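Local coordinates for putative ring-cleaving dioxygenase MhqO (PDB 3OAJ), which is a putative iron-dependent extradiol dioxygenase that may cleave the rings of aromatic compounds and so contribute to their breakdown, at residues 182-188 with 199-204; 111-117 with 128-132; 33-37 with 274-278; 51-55 with 137-141. All blocks are in the same frame, centred on the assembly; numbering follows the deposited sequence. Where two conformers were deposited one is given.

Contact 1: residues 182-188 with 199-204; sequences KEGDFVR and IDLKLT
V187 and L201 pair across two antiparallel strands, the V187 N to L201 O bond measuring 2.9 Å and the return bond from L201 N to V187 O 2.8 Å, with F186-K202 and R188-D200 as the flanking non-hydrogen-bonded pairs. A further rung, L203 N to D185 O, carries the ladder past the last regular strand residue. On the face shared by F186, R188, D200 and K202, R188 and D200 lie side by side and point the same way, and the guanidinium takes the carboxylate side-on. R188 NE meets the syn lone pair of D200 OD1 at 2.8 Å in an almost straight bond (176°), while R188 NH2 reaches D200 OD2 at 2.9 Å, slightly tilted from the guanidinium plane. R188 NH2 also bonds to Y116 OH, and D200 OD2 takes a second salt bridge from R111. At the other end sits D185, the third residue of the type II' turn E183-F186; chi1 of -161° carries its carboxylate across to K202 and T204. D185 OD2 makes a salt bridge with K202 NZ on the anti side at 2.7 Å and accepts from T204 OG1 on the syn side at 2.6 Å. On the reverse face V187 CG1 packs on L201 CB and, at 3.8 Å, on L203 CD2. This is a hairpin of the second VOC module. Gripped by two bonds, with the flat groups nearly coplanar, the buried R188-D200 pair is fixed in rotation, and its partners in the first module make it part of the seam between the two; the D185 cluster ties down the more exposed end.

Contact 2: residues 111-117 with 128-132; sequences RFGEQYV and EIVER
Two salt bridges dominate this contact, R111 with E128 and R132 with E114. R111 approaches E128 end-on from the opposite direction: NH2 lies 2.9 Å from E128 OE2, on its syn lone pair, and NH1 is 3.1 Å from E128 OE1. S84 OG is a further polar partner of E128 OE2. R132 crosses E114 at about a right angle and grips it side-on, with R132 NE 2.8 Å from E114 OE2 and R132 NH2 3.0 Å from E114 OE1; the two flat groups are only 18° apart. The hairpin of strands 114-120 and 126-131 in the first VOC module forms the backbone of the contact, with R111 reaching in from strand 107-111 across the type I' turn R111-E114 and R132 following the second strand. Backbone bonds run both ways between V117 and I129, with V117 N 3.0 Å from I129 O. Packing centres on the Y116 ring. V130 CG2 makes a CH-pi contact over one face, 4.1 Å from the ring centroid, and R111 NH1 lies over the opposite face. The hydroxyl at the far end of the ring bonds to R188. Two waters bridge the strands, one donating to E114 OE2 and E131 O, the other linking Q115 O to E131 N.

Contact 3: residues 33-37 with 274-278; sequences RLVKQ and FAHDE
K36 drives its ammonium group into the 274-278 loop, where three oxygens receive it. Its CB and CG pass beside the F274 ring as the chain leaves the strand, CG being anti to the backbone N (chi1 -169°); bends at chi2 and chi3 then turn CE and NZ in among the oxygens of F274, D277 and E278. F274 O accepts from K36 NZ at 2.8 Å, in the carbonyl plane. D277 comes from the opposite direction and presents OD1 to K36 NZ at 2.7 Å, nearly end-on to its C-O bond. E278 slides past the lysine the other way and offers the anti lone pair of OE1, also 2.8 Å from K36 NZ. The three side chains form a salt-bridge network, and with two carboxylates and a carbonyl round it this buried amine is very probably protonated. Each carboxylate has further partners: D277 OD2 bonds with Y251 OH, while E278 OE1 and OE2 accept from the backbone N of G284 and K286. A water joins E278 OE1 to Q37 N. Beside this polar knot V35 CG2 sits over one face of F274 as a CH-pi contact, 4.0 Å from the ring centroid and off toward the rim, while K36 CB approaches F274 CD1 obliquely at 3.7 Å. The F274 side chain is about 9 Å from the zinc ion, which H11, H218 and E266 hold. V35 and K36 form a classic beta bulge opposite Y50 of strand 47-52, and it is this outermost strand, 33-39, that receives the loop running between strand 264-269 and helix 297-303.

Contact 4: residues 51-55 with 137-141; sequences FGNEG and ANTWT
Two Asx turns face each other here, one at N53 just after strand 47-52 and the other at N138 in the loop between strands 126-131 and 153-160. N53 OD1 accepts from G55 N at 3.0 Å and N138 OD1 from W140 N at 3.0 Å, each donor standing well above the carbonyl plane of its amide. E54 reaches from the first turn to the second. Its CG sits between the backbone N and the carbonyl carbon (chi1 81°), and a bend at chi2 brings OE1 to the T139 backbone N. That bond, E54 OE1 to T139 N, is 3.0 Å long, met on the anti side and 31° out of the carboxylate plane. In the other direction E54 N gives a weak bond to N138 OD1 at 3.2 Å. The E54 and N138 side chains slide past each other in opposite directions, their planes 58° apart. E54 CB packs against W140 CB at 4.0 Å. A water lies within hydrogen-bonding distance of E54 OE2 and A137 O. N138 ND2 bonds to I151 O, just before strand 153-160, and E54 O to R33 NH1 of strand 33-39. Two acceptors, E54 OE1 and N138 OD1, stand only 3.3 Å apart; the donors T139 N, W140 N and E54 N probably offset their repulsion. No cationic side chain is among the carboxylate's partners across this contact, so hydrogen bonds rather than a salt bridge hold the two turns together.

Contacts 1 and 2 lie in the same eight-stranded sheet, 14 Å apart between centres, and touch directly by a hydrogen bond and a salt bridge. Each belongs to a hairpin of a different VOC module, so their meeting is a join between modules, away from the metal. Contacts 3 and 4, 12 Å apart, are on neighbouring strands of the other sheet, 33-39 for contact 3 and 47-52 for contact 4; strands 9-16, 215-223 and 264-269 of that sheet carry the metal ligands H11, H218 and E266. Contacts 1 and 3 are 35 Å apart. Along the chain contact 2 falls between the two halves of contact 4, contact 1 follows both, and contact 3 spans all of them.

Contact 1: residues 182-188 with 199-204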
loop_
_atom_site.group_PDB
_atom_site.type_symbol
_atom_site.label_atom_id
_atom_site.label_comp_id
_atom_site.label_asym_id
_atom_site.label_seq_id
_atom_site.Cartn_x
_atom_site.Cartn_y
_atom_site.Cartn_z
ATOM N N LYS A 182 -18.521 -5.769 -14.403
ATOM C CA LYS A 182 -19.010 -4.514 -13.847
ATOM C C LYS A 182 -20.168 -4.807 -12.890
ATOM O O LYS A 182 -20.921 -5.768 -13.090
ATOM C CB LYS A 182 -19.471 -3.577 -14.966
ATOM C CG LYS A 182 -18.362 -3.166 -15.935
ATOM C CD LYS A 182 -18.854 -2.166 -16.968
ATOM C CE LYS A 182 -17.686 -1.652 -17.805
ATOM N NZ LYS A 182 -18.167 -0.987 -19.065
ATOM N N GLU A 183 -20.292 -3.993 -11.847
ATOM C CA GLU A 183 -21.414 -4.055 -10.906
ATOM C C GLU A 183 -21.511 -2.697 -10.223
ATOM O O GLU A 183 -20.490 -2.120 -9.858
ATOM C CB GLU A 183 -21.203 -5.160 -9.864
ATOM C CG GLU A 183 -22.469 -5.502 -9.075
ATOM C CD GLU A 183 -22.212 -6.485 -7.941
ATOM O OE1 GLU A 183 -22.105 -7.704 -8.192
ATOM O OE2 GLU A 183 -22.156 -6.039 -6.787
ATOM N N GLY A 184 -22.725 -2.179 -10.058
ATOM C CA GLY A 184 -22.907 -0.873 -9.437
ATOM C C GLY A 184 -22.078 0.167 -10.165
ATOM O O GLY A 184 -22.101 0.233 -11.401
ATOM N N ASP A 185 -21.301 0.936 -9.409
ATOM C CA ASP A 185 -20.462 1.959 -10.007
ATOM C C ASP A 185 -19.011 1.539 -10.232
ATOM O O ASP A 185 -18.118 2.385 -10.253
ATOM C CB ASP A 185 -20.522 3.265 -9.197
ATOM C CG ASP A 185 -20.053 4.472 -10.006
ATOM O OD1 ASP A 185 -20.414 4.590 -11.202
ATOM O OD2 ASP A 185 -19.304 5.295 -9.451
ATOM N N PHE A 186 -18.777 0.240 -10.427
ATOM C CA PHE A 186 -17.411 -0.281 -10.513
ATOM C C PHE A 186 -17.161 -1.170 -11.715
ATOM O O PHE A 186 -18.052 -1.894 -12.150
ATOM C CB PHE A 186 -17.069 -1.096 -9.266
ATOM C CG PHE A 186 -17.117 -0.303 -7.991
ATOM C CD1 PHE A 186 -16.122 0.636 -7.698
ATOM C CD2 PHE A 186 -18.156 -0.493 -7.091
ATOM C CE1 PHE A 186 -16.166 1.379 -6.503
ATOM C CE2 PHE A 186 -18.213 0.242 -5.903
ATOM C CZ PHE A 186 -17.217 1.177 -5.609
ATOM N N VAL A 187 -15.941 -1.115 -12.240
ATOM C CA VAL A 187 -15.423 -2.210 -13.048
ATOM C C VAL A 187 -14.297 -2.867 -12.253
ATOM O O VAL A 187 -13.497 -2.179 -11.599
ATOM C CB VAL A 187 -14.993 -1.766 -14.479
ATOM C CG1 VAL A 187 -13.904 -0.707 -14.417
ATOM C CG2 VAL A 187 -14.559 -2.967 -15.322
ATOM N N ARG A 188 -14.269 -4.199 -12.285
ATOM C CA ARG A 188 -13.291 -4.983 -11.526
ATOM C C ARG A 188 -12.297 -5.668 -12.449
ATOM O O ARG A 188 -12.679 -6.253 -13.477
ATOM C CB ARG A 188 -13.997 -6.033 -10.666
ATOM C CG ARG A 188 -13.049 -6.992 -9.935
ATOM C CD ARG A 188 -13.770 -7.742 -8.825
ATOM N NE ARG A 188 -13.938 -6.877 -7.660
ATOM C CZ ARG A 188 -14.232 -7.296 -6.433
ATOM N NH1 ARG A 188 -14.394 -8.592 -6.199
ATOM N NH2 ARG A 188 -14.343 -6.410 -5.444
ATOM N N ILE A 199 -8.526 -5.328 -8.345
ATOM C CA ILE A 199 -8.481 -3.881 -8.551
ATOM C C ILE A 199 -9.822 -3.348 -9.057
ATOM O O ILE A 199 -10.227 -3.666 -10.168
ATOM C CB ILE A 199 -7.327 -3.505 -9.529
ATOM C CG1 ILE A 199 -6.001 -4.195 -9.146
ATOM C CG2 ILE A 199 -7.196 -1.986 -9.652
ATOM C CD1 ILE A 199 -5.490 -3.904 -7.699
ATOM N N ASP A 200 -10.502 -2.569 -8.228
ATOM C CA ASP A 200 -11.780 -1.975 -8.573
ATOM C C ASP A 200 -11.543 -0.549 -9.014
ATOM O O ASP A 200 -10.696 0.152 -8.445
ATOM C CB ASP A 200 -12.745 -2.015 -7.385
ATOM C CG ASP A 200 -13.169 -3.433 -7.045
ATOM O OD1 ASP A 200 -13.495 -4.170 -8.001
ATOM O OD2 ASP A 200 -13.149 -3.815 -5.853
ATOM N N LEU A 201 -12.247 -0.157 -10.069
ATOM C CA LEU A 201 -12.147 1.182 -10.623
ATOM C C LEU A 201 -13.548 1.775 -10.610
ATOM O O LEU A 201 -14.483 1.205 -11.183
ATOM C CB LEU A 201 -11.565 1.127 -12.047
ATOM C CG LEU A 201 -11.616 2.381 -12.924
ATOM C CD1 LEU A 201 -10.781 3.525 -12.347
ATOM C CD2 LEU A 201 -11.135 2.046 -14.328
ATOM N N LYS A 202 -13.688 2.917 -9.945
ATOM C CA LYS A 202 -14.946 3.637 -9.902
ATOM C C LYS A 202 -15.196 4.282 -11.263
ATOM O O LYS A 202 -14.300 4.879 -11.862
ATOM C CB LYS A 202 -14.932 4.679 -8.777
ATOM C CG LYS A 202 -16.311 5.266 -8.481
ATOM C CD LYS A 202 -16.320 6.009 -7.155
ATOM C CE LYS A 202 -17.634 6.767 -6.933
ATOM N NZ LYS A 202 -18.836 5.903 -6.831
ATOM N N LEU A 203 -16.417 4.137 -11.757
ATOM C CA LEU A 203 -16.707 4.534 -13.131
ATOM C C LEU A 203 -17.201 5.961 -13.271
ATOM O O LEU A 203 -17.211 6.508 -14.378
ATOM C CB LEU A 203 -17.651 3.536 -13.792
ATOM C CG LEU A 203 -16.913 2.235 -14.141
ATOM C CD1 LEU A 203 -17.890 1.148 -14.489
ATOM C CD2 LEU A 203 -15.902 2.432 -15.265
ATOM N N THR A 204 -17.617 6.558 -12.160
ATOM C CA THR A 204 -18.056 7.949 -12.188
ATOM C C THR A 204 -17.137 8.826 -11.335
ATOM O O THR A 204 -17.005 8.597 -10.129
ATOM C CB THR A 204 -19.540 8.121 -11.773
ATOM O OG1 THR A 204 -19.724 7.712 -10.417
ATOM C CG2 THR A 204 -20.462 7.316 -12.682
#

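Contact 2: residues 111-117 with 128-132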
loop_
_atom_site.group_PDB
_atom_site.type_symbol
_atom_site.label_atom_id
_atom_site.label_comp_id
_atom_site.label_asym_id
_atom_site.label_seq_id
_atom_site.Cartn_x
_atom_site.Cartn_y
_atom_site.Cartn_z
ATOM N N ARG A 111 -20.137 -6.025 -2.530
ATOM C CA ARG A 111 -20.050 -5.897 -3.993
ATOM C C ARG A 111 -19.416 -7.140 -4.587
ATOM O O ARG A 111 -18.601 -7.793 -3.948
ATOM C CB ARG A 111 -19.306 -4.625 -4.422
ATOM C CG ARG A 111 -17.840 -4.583 -4.053
ATOM C CD ARG A 111 -17.201 -3.251 -4.454
ATOM N NE ARG A 111 -15.753 -3.284 -4.279
ATOM C CZ ARG A 111 -15.107 -3.084 -3.133
ATOM N NH1 ARG A 111 -15.744 -2.794 -1.994
ATOM N NH2 ARG A 111 -13.787 -3.161 -3.143
ATOM N N PHE A 112 -19.793 -7.452 -5.825
ATOM C CA PHE A 112 -19.304 -8.647 -6.515
ATOM C C PHE A 112 -19.416 -9.923 -5.670
ATOM O O PHE A 112 -18.546 -10.791 -5.723
ATOM C CB PHE A 112 -17.865 -8.443 -7.027
ATOM C CG PHE A 112 -17.729 -7.369 -8.085
ATOM C CD1 PHE A 112 -17.986 -7.647 -9.435
ATOM C CD2 PHE A 112 -17.324 -6.089 -7.735
ATOM C CE1 PHE A 112 -17.842 -6.657 -10.412
ATOM C CE2 PHE A 112 -17.181 -5.091 -8.693
ATOM C CZ PHE A 112 -17.451 -5.377 -10.044
ATOM N N GLY A 113 -20.500 -10.025 -4.898
ATOM C CA GLY A 113 -20.789 -11.215 -4.098
ATOM C C GLY A 113 -19.930 -11.341 -2.853
ATOM O O GLY A 113 -19.983 -12.360 -2.159
ATOM N N GLU A 114 -19.130 -10.313 -2.569
ATOM C CA GLU A 114 -18.271 -10.332 -1.386
ATOM C C GLU A 114 -18.696 -9.302 -0.364
ATOM O O GLU A 114 -19.135 -8.200 -0.704
ATOM C CB GLU A 114 -16.802 -10.088 -1.756
ATOM C CG GLU A 114 -16.189 -11.144 -2.670
ATOM C CD GLU A 114 -14.732 -10.867 -2.984
ATOM O OE1 GLU A 114 -14.415 -9.750 -3.435
ATOM O OE2 GLU A 114 -13.900 -11.773 -2.797
ATOM N N GLN A 115 -18.520 -9.659 0.903
ATOM C CA GLN A 115 -18.813 -8.742 1.991
ATOM C C GLN A 115 -17.547 -8.044 2.490
ATOM O O GLN A 115 -16.496 -8.670 2.665
ATOM C CB GLN A 115 -19.529 -9.466 3.136
ATOM C CG GLN A 115 -20.996 -9.838 2.811
ATOM C CD GLN A 115 -21.697 -10.609 3.939
ATOM O OE1 GLN A 115 -21.110 -10.873 4.999
ATOM N NE2 GLN A 115 -22.955 -10.987 3.706
ATOM N N TYR A 116 -17.657 -6.728 2.676
ATOM C CA TYR A 116 -16.531 -5.890 3.106
ATOM C C TYR A 116 -16.845 -5.171 4.395
ATOM O O TYR A 116 -17.973 -4.725 4.597
ATOM C CB TYR A 116 -16.190 -4.837 2.053
ATOM C CG TYR A 116 -15.653 -5.409 0.767
ATOM C CD1 TYR A 116 -16.519 -5.909 -0.210
ATOM C CD2 TYR A 116 -14.278 -5.462 0.527
ATOM C CE1 TYR A 116 -16.033 -6.434 -1.391
ATOM C CE2 TYR A 116 -13.773 -6.005 -0.660
ATOM C CZ TYR A 116 -14.663 -6.489 -1.605
ATOM O OH TYR A 116 -14.175 -7.028 -2.779
ATOM N N VAL A 117 -15.843 -5.061 5.259
ATOM C CA VAL A 117 -15.900 -4.173 6.411
ATOM C C VAL A 117 -15.135 -2.907 6.023
ATOM O O VAL A 117 -13.943 -2.981 5.680
ATOM C CB VAL A 117 -15.257 -4.830 7.659
ATOM C CG1 VAL A 117 -15.204 -3.858 8.849
ATOM C CG2 VAL A 117 -16.033 -6.079 8.048
ATOM N N GLU A 128 -10.538 -1.283 3.930
ATOM C CA GLU A 128 -11.578 -2.296 4.000
ATOM C C GLU A 128 -10.937 -3.647 4.217
ATOM O O GLU A 128 -9.765 -3.844 3.866
ATOM C CB GLU A 128 -12.484 -2.294 2.755
ATOM C CG GLU A 128 -11.755 -2.641 1.479
ATOM C CD GLU A 128 -12.580 -2.558 0.206
ATOM O OE1 GLU A 128 -13.709 -1.994 0.183
ATOM O OE2 GLU A 128 -12.043 -3.053 -0.810
ATOM N N ILE A 129 -11.707 -4.559 4.798
ATOM C CA ILE A 129 -11.288 -5.947 4.986
ATOM C C ILE A 129 -12.268 -6.874 4.285
ATOM O O ILE A 129 -13.478 -6.668 4.373
ATOM C CB ILE A 129 -11.144 -6.286 6.512
ATOM C CG1 ILE A 129 -9.856 -5.681 7.057
ATOM C CG2 ILE A 129 -11.140 -7.789 6.768
ATOM C CD1 ILE A 129 -9.785 -5.659 8.590
ATOM N N VAL A 130 -11.730 -7.866 3.578
ATOM C CA VAL A 130 -12.503 -8.883 2.875
ATOM C C VAL A 130 -11.878 -10.239 3.147
ATOM O O VAL A 130 -10.668 -10.315 3.340
ATOM C CB VAL A 130 -12.549 -8.591 1.350
ATOM C CG1 VAL A 130 -11.146 -8.621 0.703
ATOM C CG2 VAL A 130 -13.528 -9.512 0.633
ATOM N N GLU A 131 -12.709 -11.284 3.163
ATOM C CA GLU A 131 -12.253 -12.655 3.404
ATOM C C GLU A 131 -12.008 -13.358 2.087
ATOM O O GLU A 131 -12.896 -13.370 1.235
ATOM C CB GLU A 131 -13.330 -13.467 4.120
ATOM C CG GLU A 131 -13.643 -13.074 5.533
ATOM C CD GLU A 131 -14.597 -14.062 6.160
ATOM O OE1 GLU A 131 -14.987 -15.022 5.462
ATOM O OE2 GLU A 131 -14.933 -13.899 7.348
ATOM N N ARG A 132 -10.832 -13.976 1.928
ATOM C CA ARG A 132 -10.570 -14.824 0.746
ATOM C C ARG A 132 -9.585 -15.926 1.099
ATOM O O ARG A 132 -8.642 -15.698 1.857
ATOM C CB ARG A 132 -10.020 -14.033 -0.453
ATOM C CG ARG A 132 -10.885 -12.876 -0.947
ATOM C CD ARG A 132 -10.296 -12.240 -2.189
ATOM N NE ARG A 132 -11.137 -11.129 -2.604
ATOM C CZ ARG A 132 -10.720 -9.878 -2.804
ATOM N NH1 ARG A 132 -9.429 -9.587 -2.679
ATOM N NH2 ARG A 132 -11.588 -8.934 -3.161
HETATM O O HOH W 1 -14.719 -13.401 -0.575
HETATM O O HOH W 2 -15.616 -11.210 3.144
#

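Contact 3: residues 33-37 with 274-278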
loop_
_atom_site.group_PDB
_atom_site.type_symbol
_atom_site.label_atom_id
_atom_site.label_comp_id
_atom_site.label_asym_id
_atom_site.label_seq_id
_atom_site.Cartn_x
_atom_site.Cartn_y
_atom_site.Cartn_z
ATOM N N ARG A 33 3.489 -6.099 10.733
ATOM C CA ARG A 33 4.853 -5.967 11.200
ATOM C C ARG A 33 5.457 -4.714 10.609
ATOM O O ARG A 33 5.316 -4.473 9.414
ATOM C CB ARG A 33 5.663 -7.182 10.767
ATOM C CG ARG A 33 7.133 -7.055 11.118
ATOM C CD ARG A 33 7.951 -8.275 10.775
ATOM N NE ARG A 33 9.313 -8.101 11.283
ATOM C CZ ARG A 33 10.286 -9.000 11.160
ATOM N NH1 ARG A 33 10.065 -10.152 10.530
ATOM N NH2 ARG A 33 11.489 -8.742 11.681
ATOM N N LEU A 34 6.127 -3.928 11.448
ATOM C CA LEU A 34 6.962 -2.846 10.968
ATOM C C LEU A 34 8.237 -3.492 10.455
ATOM O O LEU A 34 9.075 -3.920 11.248
ATOM C CB LEU A 34 7.271 -1.837 12.087
ATOM C CG LEU A 34 8.183 -0.666 11.676
ATOM C CD1 LEU A 34 7.555 0.165 10.577
ATOM C CD2 LEU A 34 8.550 0.212 12.866
ATOM N N VAL A 35 8.343 -3.605 9.129
ATOM C CA VAL A 35 9.466 -4.308 8.510
ATOM C C VAL A 35 10.640 -3.399 8.186
ATOM O O VAL A 35 11.741 -3.879 7.959
ATOM C CB VAL A 35 9.052 -5.136 7.253
ATOM C CG1 VAL A 35 8.087 -6.240 7.649
ATOM C CG2 VAL A 35 8.467 -4.247 6.159
ATOM N N LYS A 36 10.415 -2.083 8.150
ATOM C CA LYS A 36 11.524 -1.150 7.895
ATOM C C LYS A 36 11.198 0.242 8.403
ATOM O O LYS A 36 10.138 0.801 8.107
ATOM C CB LYS A 36 11.851 -1.109 6.384
ATOM C CG LYS A 36 13.164 -0.381 6.027
ATOM C CD LYS A 36 14.385 -1.107 6.587
ATOM C CE LYS A 36 14.410 -2.565 6.174
ATOM N NZ LYS A 36 15.643 -3.260 6.664
ATOM N N GLN A 37 12.118 0.800 9.185
ATOM C CA GLN A 37 12.046 2.213 9.488
ATOM C C GLN A 37 13.242 2.867 8.853
ATOM O O GLN A 37 14.403 2.495 9.096
ATOM C CB GLN A 37 11.955 2.532 10.983
ATOM C CG GLN A 37 12.981 1.899 11.839
ATOM C CD GLN A 37 12.944 2.457 13.240
ATOM O OE1 GLN A 37 13.242 3.645 13.469
ATOM N NE2 GLN A 37 12.557 1.613 14.190
ATOM N N PHE A 274 13.294 -6.419 2.326
ATOM C CA PHE A 274 13.656 -5.655 3.521
ATOM C C PHE A 274 14.703 -6.285 4.422
ATOM O O PHE A 274 15.139 -5.651 5.386
ATOM C CB PHE A 274 12.403 -5.284 4.310
ATOM C CG PHE A 274 11.428 -4.456 3.522
ATOM C CD1 PHE A 274 11.655 -3.110 3.297
ATOM C CD2 PHE A 274 10.264 -5.036 3.009
ATOM C CE1 PHE A 274 10.754 -2.339 2.555
ATOM C CE2 PHE A 274 9.356 -4.294 2.284
ATOM C CZ PHE A 274 9.602 -2.937 2.042
ATOM N N ALA A 275 15.106 -7.512 4.090
ATOM C CA ALA A 275 16.022 -8.293 4.933
ATOM C C ALA A 275 17.489 -8.255 4.506
ATOM O O ALA A 275 18.261 -9.148 4.866
ATOM C CB ALA A 275 15.554 -9.734 5.006
ATOM N N HIS A 276 17.893 -7.236 3.761
ATOM C CA HIS A 276 19.260 -7.238 3.240
ATOM C C HIS A 276 20.162 -6.166 3.846
ATOM O O HIS A 276 21.341 -6.099 3.496
ATOM C CB HIS A 276 19.261 -7.119 1.718
ATOM C CG HIS A 276 19.194 -5.709 1.237
ATOM N ND1 HIS A 276 18.007 -5.029 1.107
ATOM C CD2 HIS A 276 20.170 -4.837 0.892
ATOM C CE1 HIS A 276 18.252 -3.801 0.686
ATOM N NE2 HIS A 276 19.558 -3.661 0.543
ATOM N N ASP A 277 19.615 -5.308 4.708
ATOM C CA ASP A 277 20.466 -4.490 5.574
ATOM C C ASP A 277 20.169 -4.723 7.061
ATOM O O ASP A 277 20.813 -4.149 7.934
ATOM C CB ASP A 277 20.451 -3.003 5.185
ATOM C CG ASP A 277 19.085 -2.360 5.313
ATOM O OD1 ASP A 277 18.110 -3.045 5.674
ATOM O OD2 ASP A 277 18.999 -1.149 5.021
ATOM N N GLU A 278 19.182 -5.585 7.312
ATOM C CA GLU A 278 18.904 -6.156 8.618
ATOM C C GLU A 278 18.522 -7.609 8.378
ATOM O O GLU A 278 18.048 -7.967 7.300
ATOM C CB GLU A 278 17.719 -5.459 9.293
ATOM C CG GLU A 278 17.915 -3.997 9.628
ATOM C CD GLU A 278 16.668 -3.364 10.212
ATOM O OE1 GLU A 278 15.736 -3.053 9.438
ATOM O OE2 GLU A 278 16.616 -3.176 11.444
HETATM O O HOH W 3 14.285 -0.944 10.159
#

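Contact 4: residues 51-55 with 137-141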
loop_
_atom_site.group_PDB
_atom_site.type_symbol
_atom_site.label_atom_id
_atom_site.label_comp_id
_atom_site.label_asym_id
_atom_site.label_seq_id
_atom_site.Cartn_x
_atom_site.Cartn_y
_atom_site.Cartn_z
ATOM N N PHE A 51 5.217 -1.259 6.617
ATOM C CA PHE A 51 4.546 -2.340 7.348
ATOM C C PHE A 51 4.145 -3.426 6.362
ATOM O O PHE A 51 3.852 -3.147 5.191
ATOM C CB PHE A 51 3.271 -1.832 8.044
ATOM C CG PHE A 51 3.516 -0.808 9.132
ATOM C CD1 PHE A 51 3.606 -1.196 10.467
ATOM C CD2 PHE A 51 3.625 0.554 8.828
ATOM C CE1 PHE A 51 3.816 -0.260 11.473
ATOM C CE2 PHE A 51 3.854 1.503 9.838
ATOM C CZ PHE A 51 3.938 1.094 11.158
ATOM N N GLY A 52 4.107 -4.667 6.825
ATOM C CA GLY A 52 3.652 -5.744 5.962
ATOM C C GLY A 52 3.415 -7.019 6.743
ATOM O O GLY A 52 3.227 -6.983 7.972
ATOM N N ASN A 53 3.435 -8.149 6.037
ATOM C CA ASN A 53 3.333 -9.446 6.697
ATOM C C ASN A 53 4.662 -9.813 7.360
ATOM O O ASN A 53 5.579 -8.989 7.417
ATOM C CB ASN A 53 2.800 -10.529 5.740
ATOM C CG ASN A 53 3.835 -11.022 4.732
ATOM O OD1 ASN A 53 4.921 -10.464 4.587
ATOM N ND2 ASN A 53 3.494 -12.104 4.044
ATOM N N GLU A 54 4.788 -11.043 7.851
ATOM C CA GLU A 54 5.998 -11.434 8.594
ATOM C C GLU A 54 7.272 -11.175 7.783
ATOM O O GLU A 54 8.307 -10.847 8.357
ATOM C CB GLU A 54 5.910 -12.882 9.103
ATOM C CG GLU A 54 6.237 -13.963 8.087
ATOM C CD GLU A 54 5.190 -14.109 6.992
ATOM O OE1 GLU A 54 3.971 -13.983 7.278
ATOM O OE2 GLU A 54 5.595 -14.323 5.826
ATOM N N GLY A 55 7.174 -11.272 6.457
ATOM C CA GLY A 55 8.344 -11.130 5.586
ATOM C C GLY A 55 8.414 -9.834 4.808
ATOM O O GLY A 55 9.321 -9.645 3.985
ATOM N N ALA A 137 -1.134 -17.317 4.389
ATOM C CA ALA A 137 -1.283 -16.844 5.770
ATOM C C ALA A 137 -0.119 -15.947 6.194
ATOM O O ALA A 137 1.042 -16.163 5.810
ATOM C CB ALA A 137 -1.395 -18.032 6.727
ATOM N N ASN A 138 -0.462 -14.943 6.989
ATOM C CA ASN A 138 0.506 -14.080 7.662
ATOM C C ASN A 138 0.777 -14.665 9.051
ATOM O O ASN A 138 -0.109 -14.711 9.894
ATOM C CB ASN A 138 -0.045 -12.638 7.729
ATOM C CG ASN A 138 0.810 -11.699 8.573
ATOM O OD1 ASN A 138 1.953 -12.018 8.940
ATOM N ND2 ASN A 138 0.273 -10.504 8.839
ATOM N N THR A 139 2.010 -15.093 9.282
ATOM C CA THR A 139 2.381 -15.753 10.531
ATOM C C THR A 139 2.932 -14.804 11.595
ATOM O O THR A 139 3.403 -15.255 12.644
ATOM C CB THR A 139 3.372 -16.894 10.277
ATOM O OG1 THR A 139 4.544 -16.373 9.649
ATOM C CG2 THR A 139 2.739 -17.950 9.361
ATOM N N TRP A 140 2.861 -13.493 11.336
ATOM C CA TRP A 140 3.241 -12.514 12.355
ATOM C C TRP A 140 2.177 -12.458 13.440
ATOM O O TRP A 140 1.059 -11.965 13.226
ATOM C CB TRP A 140 3.443 -11.136 11.743
ATOM C CG TRP A 140 4.124 -10.152 12.671
ATOM C CD1 TRP A 140 3.570 -9.017 13.217
ATOM C CD2 TRP A 140 5.489 -10.183 13.103
ATOM N NE1 TRP A 140 4.512 -8.356 13.973
ATOM C CE2 TRP A 140 5.694 -9.048 13.924
ATOM C CE3 TRP A 140 6.568 -11.053 12.865
ATOM C CZ2 TRP A 140 6.930 -8.770 14.525
ATOM C CZ3 TRP A 140 7.801 -10.779 13.482
ATOM C CH2 TRP A 140 7.963 -9.639 14.291
ATOM N N THR A 141 2.535 -12.972 14.609
ATOM C CA THR A 141 1.649 -12.934 15.772
ATOM C C THR A 141 1.942 -11.677 16.587
ATOM O O THR A 141 3.091 -11.416 16.952
ATOM C CB THR A 141 1.781 -14.215 16.633
ATOM O OG1 THR A 141 1.379 -15.350 15.857
ATOM C CG2 THR A 141 0.899 -14.128 17.869
HETATM O O HOH W 4 3.386 -15.538 4.553
#